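Local coordinates for DNA topoisomerase I-like protein (Leishmania donovani, PDB 2B9S), which forms the small subunit of a heterodimeric type IB DNA topoisomerase, which probably relaxes supercoiled DNA by transiently nicking and resealing one strand, at residues Ile23-Ile28 with Lys49-Ala54. Numbering follows the deposited sequence.
Sequences IDPRII and KKFPWA
The N-terminal turn of helix 25-34 meets the loop that follows helix 45-50 in the C-terminal topoisomerase domain, and Pro25, the first residue after the N-cap Asp24, touches three residues of that loop. Pro25 CG lies over one face of the Phe51 ring, 3.6 Å from the centroid and 23° off the ring normal, while Lys50 CG covers the opposite face. Pro25 CG also meets Ala54 CB at 3.7 Å and Trp53 CH2 at 3.8 Å. Arg26 extends the contact: its CG packs on Ala54 CB, and beyond a bend at chi3 (-70°) one guanidinium face receives the indole rim, with Arg26 NE 3.7 Å from Trp53 CZ3 and the two planes 80° apart. Asp24 fixes that guanidinium side-on, Asp24 OD1 accepting from Arg26 NE (2.9 Å) and OD2 from Arg26 NH2 (2.8 Å), both through syn lone pairs. Asp24 OD1 also accepts the capping bond from Arg26 N, on the carboxylate's anti side and somewhat out of plane. Glu247 of the large-subunit chain forms a second salt bridge to Arg26 NH2. The contact is buried, with the Phe51 side chain about 13 Å from the bound vanadate. Apolar and CH-pi contacts join the segments, while the carboxylates probably balance the arginine's charge.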
loop_
_atom_site.group_PDB
_atom_site.type_symbol
_atom_site.label_atom_id
_atom_site.label_comp_id
_atom_site.label_asym_id
_atom_site.label_seq_id
_atom_site.Cartn_x
_atom_site.Cartn_y
_atom_site.Cartn_z
ATOM N N ILE E 23 -0.475 -4.881 -14.285
ATOM C CA ILE E 23 -0.468 -5.158 -15.725
ATOM C C ILE E 23 0.621 -4.310 -16.422
ATOM O O ILE E 23 0.715 -3.107 -16.188
ATOM C CB ILE E 23 -1.823 -4.825 -16.351
ATOM C CG1 ILE E 23 -2.954 -5.581 -15.650
ATOM C CG2 ILE E 23 -1.803 -5.119 -17.849
ATOM C CD1 ILE E 23 -4.319 -4.944 -15.871
ATOM N N ASP E 24 1.456 -4.942 -17.250
ATOM C CA ASP E 24 2.414 -4.207 -18.057
ATOM C C ASP E 24 1.607 -3.171 -18.868
ATOM O O ASP E 24 0.664 -3.539 -19.582
ATOM C CB ASP E 24 3.192 -5.204 -18.931
ATOM C CG ASP E 24 4.457 -4.612 -19.541
ATOM O OD1 ASP E 24 4.435 -3.441 -19.949
ATOM O OD2 ASP E 24 5.475 -5.340 -19.638
ATOM N N PRO E 25 1.903 -1.866 -18.696
ATOM C CA PRO E 25 1.075 -0.863 -19.388
ATOM C C PRO E 25 1.241 -0.893 -20.926
ATOM O O PRO E 25 0.382 -0.388 -21.650
ATOM C CB PRO E 25 1.561 0.465 -18.796
ATOM C CG PRO E 25 2.903 0.184 -18.274
ATOM C CD PRO E 25 2.956 -1.246 -17.871
ATOM N N ARG E 26 2.340 -1.494 -21.393
ATOM C CA ARG E 26 2.612 -1.717 -22.809
ATOM C C ARG E 26 1.628 -2.713 -23.431
ATOM O O ARG E 26 1.409 -2.694 -24.645
ATOM C CB ARG E 26 4.051 -2.212 -23.004
ATOM C CG ARG E 26 5.113 -1.236 -22.569
ATOM C CD ARG E 26 6.512 -1.826 -22.595
ATOM N NE ARG E 26 6.714 -2.832 -21.555
ATOM C CZ ARG E 26 7.899 -3.334 -21.196
ATOM N NH1 ARG E 26 9.005 -2.906 -21.775
ATOM N NH2 ARG E 26 7.983 -4.252 -20.242
ATOM N N ILE E 27 1.055 -3.597 -22.615
ATOM C CA ILE E 27 0.002 -4.508 -23.091
ATOM C C ILE E 27 -1.263 -3.701 -23.425
ATOM O O ILE E 27 -1.834 -3.845 -24.503
ATOM C CB ILE E 27 -0.322 -5.639 -22.069
ATOM C CG1 ILE E 27 0.930 -6.466 -21.738
ATOM C CG2 ILE E 27 -1.473 -6.529 -22.573
ATOM C CD1 ILE E 27 0.710 -7.499 -20.646
ATOM N N ILE E 28 -1.671 -2.834 -22.498
ATOM C CA ILE E 28 -2.808 -1.944 -22.684
ATOM C C ILE E 28 -2.608 -0.965 -23.859
ATOM O O ILE E 28 -3.475 -0.848 -24.732
ATOM C CB ILE E 28 -3.130 -1.198 -21.365
ATOM C CG1 ILE E 28 -3.731 -2.184 -20.362
ATOM C CG2 ILE E 28 -4.085 -0.038 -21.591
ATOM C CD1 ILE E 28 -3.757 -1.685 -18.944
ATOM N N LYS E 49 0.810 9.982 -17.210
ATOM C CA LYS E 49 2.076 10.590 -16.780
ATOM C C LYS E 49 2.965 9.617 -15.959
ATOM O O LYS E 49 4.166 9.847 -15.790
ATOM C CB LYS E 49 1.804 11.922 -16.004
ATOM N N LYS E 50 2.366 8.531 -15.466
ATOM C CA LYS E 50 3.091 7.456 -14.773
ATOM C C LYS E 50 3.811 6.522 -15.749
ATOM O O LYS E 50 4.876 5.966 -15.436
ATOM C CB LYS E 50 2.131 6.632 -13.916
ATOM C CG LYS E 50 2.794 5.477 -13.212
ATOM C CD LYS E 50 1.860 4.682 -12.354
ATOM C CE LYS E 50 2.674 3.889 -11.358
ATOM N NZ LYS E 50 1.860 2.939 -10.559
ATOM N N PHE E 51 3.226 6.364 -16.931
ATOM C CA PHE E 51 3.635 5.343 -17.877
ATOM C C PHE E 51 4.144 5.870 -19.241
ATOM O O PHE E 51 3.863 5.238 -20.273
ATOM C CB PHE E 51 2.449 4.410 -18.123
ATOM C CG PHE E 51 2.079 3.515 -16.937
ATOM C CD1 PHE E 51 3.058 2.830 -16.205
ATOM C CD2 PHE E 51 0.750 3.326 -16.590
ATOM C CE1 PHE E 51 2.706 1.995 -15.156
ATOM C CE2 PHE E 51 0.399 2.495 -15.544
ATOM C CZ PHE E 51 1.376 1.821 -14.828
ATOM N N PRO E 52 4.935 6.978 -19.263
ATOM C CA PRO E 52 5.287 7.605 -20.550
ATOM C C PRO E 52 6.206 6.740 -21.411
ATOM O O PRO E 52 6.250 6.901 -22.628
ATOM C CB PRO E 52 6.034 8.866 -20.117
ATOM C CG PRO E 52 6.628 8.509 -18.838
ATOM C CD PRO E 52 5.592 7.686 -18.150
ATOM N N TRP E 53 6.923 5.834 -20.756
ATOM C CA TRP E 53 7.825 4.888 -21.384
ATOM C C TRP E 53 7.075 3.734 -22.075
ATOM O O TRP E 53 7.671 2.944 -22.812
ATOM C CB TRP E 53 8.793 4.352 -20.313
ATOM C CG TRP E 53 8.112 3.729 -19.074
ATOM C CD1 TRP E 53 7.782 4.372 -17.893
ATOM C CD2 TRP E 53 7.695 2.357 -18.909
ATOM N NE1 TRP E 53 7.196 3.480 -17.016
ATOM C CE2 TRP E 53 7.125 2.242 -17.609
ATOM C CE3 TRP E 53 7.744 1.217 -19.728
ATOM C CZ2 TRP E 53 6.611 1.015 -17.105
ATOM C CZ3 TRP E 53 7.223 -0.005 -19.229
ATOM C CH2 TRP E 53 6.670 -0.086 -17.918
ATOM N N ALA E 54 5.767 3.697 -21.876
ATOM C CA ALA E 54 4.928 2.645 -22.411
ATOM C C ALA E 54 3.932 3.135 -23.460
ATOM O O ALA E 54 3.247 2.345 -24.085
ATOM C CB ALA E 54 4.200 1.960 -21.300
#